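PDB 4GB5: uncharacterized protein from Kribbella flavida, which is of unknown function but carries a SnoaL-like domain of the NTF2 clan, and may, like relatives in that clan, bind or transform a small molecule. Local coordinates for residues 35-40 against 56-61; 46-51 against 137-142; 75-80 against 95-100; 115-120 against 142-147. All blocks are in the same frame, centred on the assembly; numbering follows the deposited sequence. Where two conformers were deposited one is given.

Contact 1: 35-40 against 56-61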
loop_
_atom_site.group_PDB
_atom_site.type_symbol
_atom_site.label_atom_id
_atom_site.label_comp_id
_atom_site.label_asym_id
_atom_site.label_seq_id
_atom_site.Cartn_x
_atom_site.Cartn_y
_atom_site.Cartn_z
ATOM N N ARG A 35 -11.333 -11.315 -16.256
ATOM C CA ARG A 35 -10.511 -10.189 -16.680
ATOM C C ARG A 35 -9.141 -10.196 -16.042
ATOM O O ARG A 35 -8.227 -9.477 -16.468
ATOM C CB ARG A 35 -11.217 -8.896 -16.296
ATOM C CG ARG A 35 -12.581 -8.837 -16.975
ATOM C CD ARG A 35 -13.259 -7.502 -16.803
ATOM N NE ARG A 35 -14.614 -7.578 -17.353
ATOM C CZ ARG A 35 -14.942 -7.379 -18.628
ATOM N NH1 ARG A 35 -14.021 -7.050 -19.522
ATOM N NH2 ARG A 35 -16.213 -7.494 -19.003
ATOM N N VAL A 36 -8.989 -10.955 -14.960
ATOM C CA VAL A 36 -7.728 -10.990 -14.196
ATOM C C VAL A 36 -6.869 -12.234 -14.357
ATOM O O VAL A 36 -5.650 -12.157 -14.319
ATOM C CB VAL A 36 -8.038 -10.805 -12.693
ATOM C CG1 VAL A 36 -6.850 -10.924 -11.790
ATOM C CG2 VAL A 36 -8.702 -9.444 -12.486
ATOM N N HIS A 37 -7.532 -13.374 -14.502
ATOM C CA HIS A 37 -6.882 -14.694 -14.473
ATOM C C HIS A 37 -7.037 -15.476 -15.766
ATOM O O HIS A 37 -7.990 -15.289 -16.547
ATOM C CB HIS A 37 -7.531 -15.510 -13.337
ATOM C CG HIS A 37 -7.236 -14.967 -11.966
ATOM N ND1 HIS A 37 -5.955 -14.938 -11.458
ATOM C CD2 HIS A 37 -8.038 -14.470 -10.997
ATOM C CE1 HIS A 37 -5.976 -14.395 -10.254
ATOM N NE2 HIS A 37 -7.226 -14.120 -9.937
ATOM N N THR A 38 -6.081 -16.364 -15.981
ATOM C CA THR A 38 -6.278 -17.399 -16.979
ATOM C C THR A 38 -7.257 -18.496 -16.512
ATOM O O THR A 38 -7.613 -18.601 -15.334
ATOM C CB THR A 38 -4.936 -18.084 -17.313
ATOM O OG1 THR A 38 -4.380 -18.618 -16.126
ATOM C CG2 THR A 38 -3.909 -17.117 -17.911
ATOM N N ASP A 39 -7.703 -19.317 -17.466
ATOM C CA ASP A 39 -8.552 -20.476 -17.190
ATOM C C ASP A 39 -7.913 -21.628 -17.936
ATOM O O ASP A 39 -7.980 -21.658 -19.157
ATOM C CB ASP A 39 -9.969 -20.252 -17.715
ATOM C CG ASP A 39 -10.950 -21.303 -17.240
ATOM O OD1 ASP A 39 -10.524 -22.247 -16.530
ATOM O OD2 ASP A 39 -12.145 -21.218 -17.630
ATOM N N PRO A 40 -7.323 -22.594 -17.216
ATOM C CA PRO A 40 -7.286 -22.701 -15.762
ATOM C C PRO A 40 -6.262 -21.797 -15.107
ATOM O O PRO A 40 -5.512 -21.114 -15.784
ATOM C CB PRO A 40 -6.958 -24.181 -15.545
ATOM C CG PRO A 40 -6.122 -24.551 -16.743
ATOM C CD PRO A 40 -6.707 -23.760 -17.878
ATOM N N VAL A 56 -6.649 -25.381 -11.318
ATOM C CA VAL A 56 -8.089 -25.560 -11.243
ATOM C C VAL A 56 -8.816 -24.746 -12.309
ATOM O O VAL A 56 -8.336 -23.702 -12.730
ATOM C CB VAL A 56 -8.660 -25.177 -9.860
ATOM C CG1 VAL A 56 -8.009 -26.046 -8.769
ATOM C CG2 VAL A 56 -8.492 -23.690 -9.580
ATOM N N PRO A 57 -9.980 -25.232 -12.763
ATOM C CA PRO A 57 -10.781 -24.375 -13.618
ATOM C C PRO A 57 -11.102 -23.064 -12.945
ATOM O O PRO A 57 -11.357 -23.000 -11.734
ATOM C CB PRO A 57 -12.077 -25.165 -13.778
ATOM C CG PRO A 57 -11.653 -26.592 -13.627
ATOM C CD PRO A 57 -10.650 -26.514 -12.503
ATOM N N LEU A 58 -11.159 -22.017 -13.746
ATOM C CA LEU A 58 -11.413 -20.700 -13.184
ATOM C C LEU A 58 -12.788 -20.622 -12.515
ATOM O O LEU A 58 -12.904 -19.984 -11.470
ATOM C CB LEU A 58 -11.220 -19.622 -14.247
ATOM C CG LEU A 58 -11.305 -18.199 -13.746
ATOM C CD1 LEU A 58 -10.267 -17.958 -12.636
ATOM C CD2 LEU A 58 -11.105 -17.275 -14.930
ATOM N N SER A 59 -13.813 -21.309 -13.050
ATOM C CA SER A 59 -15.126 -21.208 -12.435
ATOM C C SER A 59 -15.135 -21.888 -11.052
ATOM O O SER A 59 -15.848 -21.462 -10.152
ATOM C CB SER A 59 -16.201 -21.757 -13.351
ATOM O OG SER A 59 -16.023 -23.129 -13.520
ATOM N N ASP A 60 -14.345 -22.946 -10.884
ATOM C CA ASP A 60 -14.198 -23.575 -9.574
ATOM C C ASP A 60 -13.546 -22.593 -8.592
ATOM O O ASP A 60 -13.950 -22.514 -7.420
ATOM C CB ASP A 60 -13.328 -24.837 -9.642
ATOM C CG ASP A 60 -14.050 -26.031 -10.267
ATOM O OD1 ASP A 60 -15.283 -25.982 -10.435
ATOM O OD2 ASP A 60 -13.363 -27.054 -10.539
ATOM N N TYR A 61 -12.483 -21.935 -9.039
ATOM C CA TYR A 61 -11.764 -20.987 -8.192
ATOM C C TYR A 61 -12.728 -19.887 -7.779
ATOM O O TYR A 61 -12.803 -19.518 -6.613
ATOM C CB TYR A 61 -10.567 -20.407 -8.973
ATOM C CG TYR A 61 -9.865 -19.255 -8.329
ATOM C CD1 TYR A 61 -10.037 -17.974 -8.815
ATOM C CD2 TYR A 61 -9.039 -19.455 -7.232
ATOM C CE1 TYR A 61 -9.375 -16.901 -8.211
ATOM C CE2 TYR A 61 -8.383 -18.406 -6.633
ATOM C CZ TYR A 61 -8.546 -17.157 -7.136
ATOM O OH TYR A 61 -7.887 -16.124 -6.510
HETATM O O HOH W 1 -8.737 -13.813 -7.525
HETATM O O HOH W 2 -13.866 -22.274 -15.840
#

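Contact 2: 46-51 against 137-142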
loop_
_atom_site.group_PDB
_atom_site.type_symbol
_atom_site.label_atom_id
_atom_site.label_comp_id
_atom_site.label_asym_id
_atom_site.label_seq_id
_atom_site.Cartn_x
_atom_site.Cartn_y
_atom_site.Cartn_z
ATOM N N GLU A 46 -0.734 -22.717 0.203
ATOM C CA GLU A 46 -0.323 -23.732 1.185
ATOM C C GLU A 46 0.241 -23.155 2.481
ATOM O O GLU A 46 -0.022 -23.673 3.566
ATOM C CB GLU A 46 0.688 -24.688 0.560
ATOM C CG GLU A 46 0.980 -25.880 1.455
ATOM C CD GLU A 46 1.824 -26.944 0.766
ATOM O OE1 GLU A 46 2.497 -26.641 -0.248
ATOM O OE2 GLU A 46 1.815 -28.099 1.253
ATOM N N SER A 47 1.004 -22.071 2.347
ATOM C CA SER A 47 1.587 -21.339 3.482
ATOM C C SER A 47 0.541 -20.857 4.500
ATOM O O SER A 47 0.856 -20.618 5.671
ATOM C CB SER A 47 2.423 -20.165 2.972
ATOM O OG SER A 47 2.881 -19.346 4.039
ATOM N N VAL A 48 -0.702 -20.738 4.052
ATOM C CA VAL A 48 -1.806 -20.356 4.913
ATOM C C VAL A 48 -2.763 -21.507 5.160
ATOM O O VAL A 48 -3.237 -21.698 6.288
ATOM C CB VAL A 48 -2.611 -19.228 4.314
ATOM C CG1 VAL A 48 -3.852 -19.000 5.164
ATOM C CG2 VAL A 48 -1.781 -17.992 4.249
ATOM N N THR A 49 -3.068 -22.291 4.142
ATOM C CA THR A 49 -4.090 -23.339 4.364
ATOM C C THR A 49 -3.587 -24.767 4.491
ATOM O O THR A 49 -4.339 -25.656 4.917
ATOM C CB THR A 49 -5.123 -23.356 3.250
ATOM O OG1 THR A 49 -4.510 -23.800 2.036
ATOM C CG2 THR A 49 -5.734 -22.006 3.077
ATOM N N GLY A 50 -2.344 -25.018 4.107
ATOM C CA GLY A 50 -1.823 -26.374 4.132
ATOM C C GLY A 50 -2.262 -27.201 2.936
ATOM O O GLY A 50 -1.830 -28.345 2.774
HETATM N N MSE A 51 -3.116 -26.628 2.096
HETATM C CA MSE A 51 -3.553 -27.293 0.871
HETATM C C MSE A 51 -2.469 -27.103 -0.152
HETATM O O MSE A 51 -2.013 -25.980 -0.362
HETATM C CB MSE A 51 -4.840 -26.656 0.358
HETATM C CG MSE A 51 -6.034 -26.821 1.277
HETATM SE SE MSE A 51 -6.602 -28.673 1.441
HETATM C CE MSE A 51 -5.425 -29.276 2.878
ATOM N N VAL A 137 -0.918 -17.943 -8.873
ATOM C CA VAL A 137 -0.898 -17.139 -7.656
ATOM C C VAL A 137 -0.299 -17.976 -6.538
ATOM O O VAL A 137 -0.747 -19.125 -6.313
ATOM C CB VAL A 137 -2.321 -16.724 -7.242
ATOM C CG1 VAL A 137 -2.339 -15.924 -5.945
ATOM C CG2 VAL A 137 -2.972 -15.937 -8.348
ATOM N N LYS A 138 0.694 -17.434 -5.867
ATOM C CA LYS A 138 1.282 -18.103 -4.728
ATOM C C LYS A 138 1.441 -17.109 -3.596
ATOM O O LYS A 138 2.096 -16.077 -3.753
ATOM C CB LYS A 138 2.622 -18.700 -5.060
ATOM C CG LYS A 138 3.328 -19.301 -3.863
ATOM C CD LYS A 138 4.651 -19.904 -4.283
ATOM C CE LYS A 138 5.453 -20.495 -3.127
ATOM N NZ LYS A 138 6.782 -21.022 -3.640
ATOM N N LEU A 139 0.842 -17.419 -2.447
ATOM C CA LEU A 139 0.883 -16.581 -1.315
ATOM C C LEU A 139 1.753 -17.244 -0.264
ATOM O O LEU A 139 1.462 -18.353 0.126
ATOM C CB LEU A 139 -0.526 -16.417 -0.773
ATOM C CG LEU A 139 -0.678 -15.781 0.601
ATOM C CD1 LEU A 139 -0.169 -14.359 0.530
ATOM C CD2 LEU A 139 -2.127 -15.853 1.132
ATOM N N THR A 140 2.778 -16.540 0.194
ATOM C CA THR A 140 3.655 -16.968 1.294
ATOM C C THR A 140 3.432 -16.006 2.473
ATOM O O THR A 140 3.732 -14.818 2.379
ATOM C CB THR A 140 5.117 -16.950 0.839
ATOM O OG1 THR A 140 5.330 -17.856 -0.253
ATOM C CG2 THR A 140 6.033 -17.406 1.991
ATOM N N ALA A 141 2.907 -16.498 3.590
ATOM C CA ALA A 141 2.659 -15.649 4.743
ATOM C C ALA A 141 3.913 -15.465 5.589
ATOM O O ALA A 141 4.599 -16.461 5.883
ATOM C CB ALA A 141 1.572 -16.227 5.612
ATOM N N SER A 142 4.220 -14.228 5.948
ATOM C CA SER A 142 5.250 -13.976 6.917
ATOM C C SER A 142 4.691 -13.992 8.343
ATOM O O SER A 142 5.410 -14.318 9.282
ATOM C CB SER A 142 5.909 -12.642 6.595
ATOM O OG SER A 142 4.938 -11.664 6.643
HETATM O O HOH W 3 1.980 -21.076 -0.197
#

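Contact 3: 75-80 against 95-100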
loop_
_atom_site.group_PDB
_atom_site.type_symbol
_atom_site.label_atom_id
_atom_site.label_comp_id
_atom_site.label_asym_id
_atom_site.label_seq_id
_atom_site.Cartn_x
_atom_site.Cartn_y
_atom_site.Cartn_z
ATOM N N THR A 75 -13.332 -7.377 3.449
ATOM C CA THR A 75 -11.913 -7.619 3.394
ATOM C C THR A 75 -11.218 -6.419 2.774
ATOM O O THR A 75 -11.851 -5.607 2.099
ATOM C CB THR A 75 -11.554 -8.876 2.609
ATOM O OG1 THR A 75 -12.058 -8.778 1.280
ATOM C CG2 THR A 75 -12.130 -10.134 3.227
ATOM N N HIS A 76 -9.903 -6.311 2.989
ATOM C CA HIS A 76 -9.095 -5.318 2.313
ATOM C C HIS A 76 -7.712 -5.904 2.052
ATOM O O HIS A 76 -7.003 -6.308 2.972
ATOM C CB HIS A 76 -8.934 -4.031 3.142
ATOM C CG HIS A 76 -8.348 -2.887 2.370
ATOM N ND1 HIS A 76 -9.122 -2.112 1.537
ATOM C CD2 HIS A 76 -7.094 -2.414 2.283
ATOM C CE1 HIS A 76 -8.358 -1.199 0.972
ATOM N NE2 HIS A 76 -7.128 -1.365 1.399
ATOM N N HIS A 77 -7.362 -5.939 0.774
ATOM C CA HIS A 77 -6.053 -6.361 0.332
ATOM C C HIS A 77 -5.265 -5.167 -0.106
ATOM O O HIS A 77 -5.633 -4.550 -1.105
ATOM C CB HIS A 77 -6.143 -7.355 -0.837
ATOM C CG HIS A 77 -6.724 -8.673 -0.466
ATOM N ND1 HIS A 77 -8.035 -8.808 -0.097
ATOM C CD2 HIS A 77 -6.192 -9.916 -0.452
ATOM C CE1 HIS A 77 -8.287 -10.081 0.178
ATOM N NE2 HIS A 77 -7.184 -10.777 -0.045
ATOM N N ALA A 78 -4.156 -4.886 0.591
ATOM C CA ALA A 78 -3.241 -3.823 0.204
ATOM C C ALA A 78 -2.011 -4.479 -0.397
ATOM O O ALA A 78 -1.188 -5.074 0.326
ATOM C CB ALA A 78 -2.889 -3.004 1.420
ATOM N N ILE A 79 -1.874 -4.373 -1.705
ATOM C CA ILE A 79 -0.773 -5.015 -2.463
ATOM C C ILE A 79 0.170 -3.917 -2.931
ATOM O O ILE A 79 -0.232 -2.949 -3.591
ATOM C CB ILE A 79 -1.316 -5.843 -3.623
ATOM C CG1 ILE A 79 -2.412 -6.779 -3.108
ATOM C CG2 ILE A 79 -0.205 -6.577 -4.363
ATOM C CD1 ILE A 79 -3.038 -7.634 -4.170
ATOM N N THR A 80 1.441 -4.071 -2.572
ATOM C CA THR A 80 2.423 -3.034 -2.771
ATOM C C THR A 80 3.756 -3.613 -3.194
ATOM O O THR A 80 3.982 -4.842 -3.120
ATOM C CB THR A 80 2.655 -2.268 -1.450
ATOM O OG1 THR A 80 3.152 -3.161 -0.433
ATOM C CG2 THR A 80 1.413 -1.634 -0.963
ATOM N N ALA A 95 5.396 -9.489 -4.920
ATOM C CA ALA A 95 4.805 -8.301 -4.293
ATOM C C ALA A 95 4.558 -8.527 -2.825
ATOM O O ALA A 95 4.425 -9.671 -2.382
ATOM C CB ALA A 95 3.496 -7.856 -5.010
ATOM N N HIS A 96 4.427 -7.432 -2.092
ATOM C CA HIS A 96 3.927 -7.480 -0.719
ATOM C C HIS A 96 2.400 -7.473 -0.702
ATOM O O HIS A 96 1.750 -6.814 -1.532
ATOM C CB HIS A 96 4.372 -6.227 0.026
ATOM C CG HIS A 96 5.734 -6.291 0.626
ATOM N ND1 HIS A 96 6.885 -6.537 -0.104
ATOM C CD2 HIS A 96 6.131 -6.149 1.917
ATOM C CE1 HIS A 96 7.922 -6.565 0.718
ATOM N NE2 HIS A 96 7.492 -6.332 1.949
ATOM N N VAL A 97 1.834 -8.185 0.266
ATOM C CA VAL A 97 0.411 -8.130 0.545
ATOM C C VAL A 97 0.119 -8.065 2.012
ATOM O O VAL A 97 0.697 -8.789 2.814
ATOM C CB VAL A 97 -0.353 -9.323 -0.127
ATOM C CG1 VAL A 97 0.163 -10.645 0.267
ATOM C CG2 VAL A 97 -1.877 -9.235 0.171
ATOM N N ARG A 98 -0.826 -7.190 2.343
ATOM C CA ARG A 98 -1.434 -7.121 3.664
ATOM C C ARG A 98 -2.927 -7.317 3.498
ATOM O O ARG A 98 -3.601 -6.444 2.909
ATOM C CB ARG A 98 -1.115 -5.774 4.300
ATOM C CG ARG A 98 -1.657 -5.650 5.741
ATOM C CD ARG A 98 -1.187 -4.361 6.400
ATOM N NE ARG A 98 -1.418 -4.385 7.808
ATOM C CZ ARG A 98 -2.579 -4.203 8.416
ATOM N NH1 ARG A 98 -3.673 -3.929 7.718
ATOM N NH2 ARG A 98 -2.639 -4.239 9.717
ATOM N N ALA A 99 -3.459 -8.445 3.988
ATOM C CA ALA A 99 -4.869 -8.797 3.725
ATOM C C ALA A 99 -5.590 -8.856 5.063
ATOM O O ALA A 99 -5.238 -9.665 5.919
ATOM C CB ALA A 99 -4.977 -10.116 3.026
ATOM N N GLU A 100 -6.592 -8.013 5.214
ATOM C CA GLU A 100 -7.445 -7.946 6.392
ATOM C C GLU A 100 -8.781 -8.589 6.070
ATOM O O GLU A 100 -9.343 -8.321 5.012
ATOM C CB GLU A 100 -7.709 -6.507 6.793
ATOM C CG GLU A 100 -6.492 -5.798 7.306
ATOM C CD GLU A 100 -6.676 -4.298 7.298
ATOM O OE1 GLU A 100 -6.821 -3.700 6.191
ATOM O OE2 GLU A 100 -6.691 -3.715 8.392
#

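Contact 4: 115-120 against 142-147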
loop_
_atom_site.group_PDB
_atom_site.type_symbol
_atom_site.label_atom_id
_atom_site.label_comp_id
_atom_site.label_asym_id
_atom_site.label_seq_id
_atom_site.Cartn_x
_atom_site.Cartn_y
_atom_site.Cartn_z
ATOM N N TRP A 115 -8.929 -11.201 10.953
ATOM C CA TRP A 115 -7.883 -12.119 10.550
ATOM C C TRP A 115 -6.958 -11.348 9.613
ATOM O O TRP A 115 -7.361 -10.875 8.557
ATOM C CB TRP A 115 -8.491 -13.329 9.799
ATOM C CG TRP A 115 -7.494 -14.251 9.193
ATOM C CD1 TRP A 115 -6.241 -14.628 9.693
ATOM C CD2 TRP A 115 -7.649 -14.966 7.958
ATOM N NE1 TRP A 115 -5.645 -15.522 8.819
ATOM C CE2 TRP A 115 -6.487 -15.714 7.750
ATOM C CE3 TRP A 115 -8.653 -15.008 6.992
ATOM C CZ2 TRP A 115 -6.324 -16.520 6.631
ATOM C CZ3 TRP A 115 -8.475 -15.782 5.892
ATOM C CH2 TRP A 115 -7.331 -16.562 5.729
ATOM N N LEU A 116 -5.704 -11.255 10.021
ATOM C CA LEU A 116 -4.667 -10.568 9.247
ATOM C C LEU A 116 -3.679 -11.543 8.680
ATOM O O LEU A 116 -3.161 -12.398 9.409
ATOM C CB LEU A 116 -3.889 -9.589 10.154
ATOM C CG LEU A 116 -2.868 -8.728 9.406
ATOM C CD1 LEU A 116 -3.482 -7.767 8.445
ATOM C CD2 LEU A 116 -2.020 -8.009 10.476
ATOM N N VAL A 117 -3.429 -11.421 7.374
ATOM C CA VAL A 117 -2.333 -12.145 6.737
ATOM C C VAL A 117 -1.419 -11.128 6.114
ATOM O O VAL A 117 -1.882 -10.302 5.327
ATOM C CB VAL A 117 -2.846 -13.050 5.617
ATOM C CG1 VAL A 117 -1.662 -13.729 4.907
ATOM C CG2 VAL A 117 -3.784 -14.056 6.192
ATOM N N VAL A 118 -0.125 -11.182 6.450
ATOM C CA VAL A 118 0.885 -10.391 5.754
ATOM C C VAL A 118 1.868 -11.342 5.106
ATOM O O VAL A 118 2.116 -12.432 5.621
ATOM C CB VAL A 118 1.620 -9.377 6.655
ATOM C CG1 VAL A 118 0.699 -8.165 7.001
ATOM C CG2 VAL A 118 2.141 -10.022 7.855
ATOM N N GLY A 119 2.470 -10.912 4.007
ATOM C CA GLY A 119 3.448 -11.744 3.334
ATOM C C GLY A 119 3.557 -11.298 1.898
ATOM O O GLY A 119 3.569 -10.096 1.611
ATOM N N PHE A 120 3.704 -12.281 1.014
ATOM C CA PHE A 120 4.126 -12.004 -0.359
ATOM C C PHE A 120 3.350 -12.818 -1.365
ATOM O O PHE A 120 2.968 -13.949 -1.108
ATOM C CB PHE A 120 5.597 -12.348 -0.512
ATOM C CG PHE A 120 6.443 -11.847 0.595
ATOM C CD1 PHE A 120 6.698 -12.626 1.713
ATOM C CD2 PHE A 120 6.930 -10.561 0.535
ATOM C CE1 PHE A 120 7.434 -12.143 2.773
ATOM C CE2 PHE A 120 7.670 -10.054 1.598
ATOM C CZ PHE A 120 7.925 -10.853 2.723
ATOM N N SER A 142 4.220 -14.228 5.948
ATOM C CA SER A 142 5.250 -13.976 6.917
ATOM C C SER A 142 4.691 -13.992 8.343
ATOM O O SER A 142 5.410 -14.318 9.282
ATOM C CB SER A 142 5.909 -12.642 6.595
ATOM O OG SER A 142 4.938 -11.664 6.643
ATOM N N TYR A 143 3.405 -13.676 8.486
ATOM C CA TYR A 143 2.774 -13.553 9.783
ATOM C C TYR A 143 1.260 -13.599 9.593
ATOM O O TYR A 143 0.737 -13.165 8.568
ATOM C CB TYR A 143 3.169 -12.215 10.423
ATOM C CG TYR A 143 2.889 -12.125 11.884
ATOM C CD1 TYR A 143 3.738 -12.746 12.791
ATOM C CD2 TYR A 143 1.825 -11.418 12.348
ATOM C CE1 TYR A 143 3.514 -12.663 14.167
ATOM C CE2 TYR A 143 1.568 -11.348 13.743
ATOM C CZ TYR A 143 2.407 -11.959 14.613
ATOM O OH TYR A 143 2.197 -11.872 15.977
ATOM N N GLN A 144 0.567 -14.147 10.590
ATOM C CA GLN A 144 -0.874 -14.057 10.646
ATOM C C GLN A 144 -1.310 -13.696 12.043
ATOM O O GLN A 144 -0.705 -14.133 13.028
ATOM C CB GLN A 144 -1.531 -15.381 10.294
ATOM C CG GLN A 144 -1.220 -15.921 8.898
ATOM C CD GLN A 144 -2.051 -17.139 8.575
ATOM O OE1 GLN A 144 -3.289 -17.088 8.540
ATOM N NE2 GLN A 144 -1.377 -18.243 8.337
ATOM N N GLU A 145 -2.377 -12.929 12.122
ATOM C CA GLU A 145 -3.047 -12.646 13.389
ATOM C C GLU A 145 -4.469 -13.179 13.361
ATOM O O GLU A 145 -5.203 -12.980 12.406
ATOM C CB GLU A 145 -3.054 -11.152 13.633
ATOM C CG GLU A 145 -3.056 -10.687 15.037
ATOM C CD GLU A 145 -2.703 -9.213 15.075
ATOM O OE1 GLU A 145 -3.617 -8.429 14.856
ATOM O OE2 GLU A 145 -1.518 -8.861 15.332
ATOM N N ASN A 146 -4.834 -13.887 14.419
ATOM C CA ASN A 146 -6.171 -14.451 14.539
ATOM C C ASN A 146 -6.511 -15.449 13.428
ATOM O O ASN A 146 -7.640 -15.506 12.977
ATOM C CB ASN A 146 -7.243 -13.366 14.669
ATOM C CG ASN A 146 -6.964 -12.417 15.818
ATOM O OD1 ASN A 146 -6.586 -12.859 16.913
ATOM N ND2 ASN A 146 -7.095 -11.120 15.584
ATOM N N ALA A 147 -5.554 -16.298 13.069
ATOM C CA ALA A 147 -5.785 -17.286 12.013
ATOM C C ALA A 147 -6.908 -18.251 12.372
ATOM O O ALA A 147 -7.572 -18.825 11.490
ATOM C CB ALA A 147 -4.522 -18.032 11.722
#

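Contact 1: 35-40 against 56-61
Pro40, joined to Asp39 by a cis peptide bond, sets its CB 3.2 Å from the carbonyl O of Val56, a close van der Waals approach just ahead of helix 58-69. Pro57 follows, the residue right before the helix. At Leu58, in the first turn, the backbone N donates to Asp39 OD1 over 2.9 Å, nearly straight at 171°, though the hydrogen arrives from above the carboxylate plane, 63° out of it. Asp39 CG lies anti to its backbone N, which carries the carboxylate across to the helix start; there OD2 also takes a salt bridge from Arg34 and a hydrogen from a water that in turn accepts from Ser59 N. Leu58 turns its side chain to residues 37-38, its CD1 3.7 Å from His37 CB and its CD2 against the carbonyl O of Thr38. One turn on, Tyr61 points an edge at the face of the His37 ring, centroids 5.3 Å apart and planes at 78°. A single water joins His37 NE2 to Tyr61 OH, while Val36 CG1 covers a face of the imidazole and Leu134 O holds its ND1. This T-shaped pair joins helix 58-69 to strand 37-38 within the SnoaL-like fold, and at the start of the same helix a carboxylate from 35-40 meets a first-turn amide.

Contact 2: 46-51 against 137-142
Helix 46-49 is a short turn in the connection between two strands of the sheet, 41-44 and 54-56, and here it is fastened to strand 131-145 through Ser47 and Ala141. In the conformer described, one of two deposited, Ser47 OG accepts from the backbone N of Ala141 over 2.9 Å with an angle of 159° at the hydrogen. Ser47 places that oxygen anti to its own backbone N (chi1 173°), directed at the strand, while its CB rests 3.5 Å from the carbonyl O of Leu139. A water makes the second polar link: it accepts from Ser47 N and donates to Leu139 O, 2.8 Å away. In this conformer the serine thus meets the strand twice, directly through its hydroxyl and indirectly through its amide. Beside this polar patch, one branch of Val48 supplies the apolar part. Its CG2 lies 3.8 Å from Leu139 CD2, the two side chains crossing at a slant, and 4.0 Å from Ala141 CB, so a single methyl spans two residues on the same side of the strand. The other branch of Val48 packs on Trp115 of strand 114-128. Chemically, Ala141 N and Leu139 O are bonded to a hydroxyl and a water, which probably contributes to the placing of the turn; the contact divides into one directional N-H to OG bond with a water bridge, and a small apolar patch round Val48 CG2.

Contact 3: 75-80 against 95-100
The His77 imidazole receives the methyl of Ala99 over one face: CB stands 3.6 Å above the plane, displaced toward the rim, and 4.0 Å from the centroid, a CH-pi contact. The CG of His77 is anti to its carbonyl carbon, which turns a ring face to that methyl. Beside them Ile79 CG1 meets Val97 CG2 at 4.1 Å, and on this face of the sheet His77 and Ile79 are covered by helix 6-25. On the other face, His76 and Glu100 run side by side with ring and carboxylate planes 82° apart, OE1 approaching His76 CB. The guanidinium of Arg98 has Glu100 OE1 at its edge, in plane, and its NH1 forms a salt bridge with Glu100 OE2 at 3.1 Å. Further partners come from neighbouring subunits: Arg98 NH2 bonds Glu100 of the third subunit, while Glu100 OE2 bonds Arg98 of the second. A phosphate ion, probably from the crystallisation liquor, also lies by Arg98. Thr80 OG1 touches His96 CB at 3.3 Å, and His96 NE2 bonds Asp25 of the third subunit. Six backbone hydrogen bonds tie the pairs His76-Glu100, Ala78-Arg98 and Thr80-His96; that between Ala78 N and Arg98 O is straight at 179°. With strand axes 4.6 Å apart and N-to-C directions at 173°, this is a regular antiparallel hairpin of the curved NTF2-like sheet, one face against a helix and the other joining subunits in the trimer.

Contact 4: 115-120 against 142-147
Trp115 meets Gln144 side by side where strands 114-128 and 131-145 pair as an antiparallel hairpin of the NTF2-like sheet, the N-to-C directions of 115-120 and 143-145 at 171°. The indole NE1 donates to Gln144 OE1 over 2.8 Å, with the acceptor only 1° out of the ring plane and the donor in the amide's carbonyl plane, although ring and amide are turned 48° against each other. Trp115 CG is anti to its backbone N, bringing the CD1 side of the indole edge to the carbonyl O of Glu145; Ala147 lies close to the same ring, and Val117 CG2 covers one of its faces. Leu116 and Glu145 exchange two backbone hydrogen bonds, and their CB atoms meet at 3.9 Å. The polar end of Glu145 goes to Arg114, with a weak bond to Trp102 of the third subunit. Val117 and Gln144 form a non-hydrogen-bonded antiparallel pair, with Val117 CG2 3.9 Å from Gln144 OE1. At Val118 the regular ladder changes: Ser142 and Tyr143 both face it, a classic beta bulge. Val118 N donates to Tyr143 O, and Val118 O takes a bond from Ser142 N plus a weak one from Tyr143 N. On the Tyr143 side, Val118 CG2 packs on CB, while the phenol ring stacks on Trp102 of the third subunit. Gly119 passes Ser142 with its CA 3.6 Å from the hydroxyl OG. Next along the strand, Phe120 CE1 approaches Ser142 CB at 4.1 Å.

In the fold
Contacts 2, 3 and 4 share the mixed sheet: strand 131-145 carries part of both 2 and 4, which also have Ser142 in common, and strand 114-128 stands between it and strand 90-102 of contact 3. Centres of 2 and 4, and of 3 and 4, lie about 10 Å apart, and backbone bonds such as Ala99 N to Val117 O, 2.8 Å, link the latter pair. The centres of contacts 1 and 3 are about 21 Å apart, across the chain's centre. Contact 1 closes before contact 3 opens, yet touches contact 2 through His37 and Val137. Contact 3 is nested in the loop closed by contact 2. Contacts 3 and 4 both meet the third subunit, so strands 90-102 and 114-128 take part in the subunit interface.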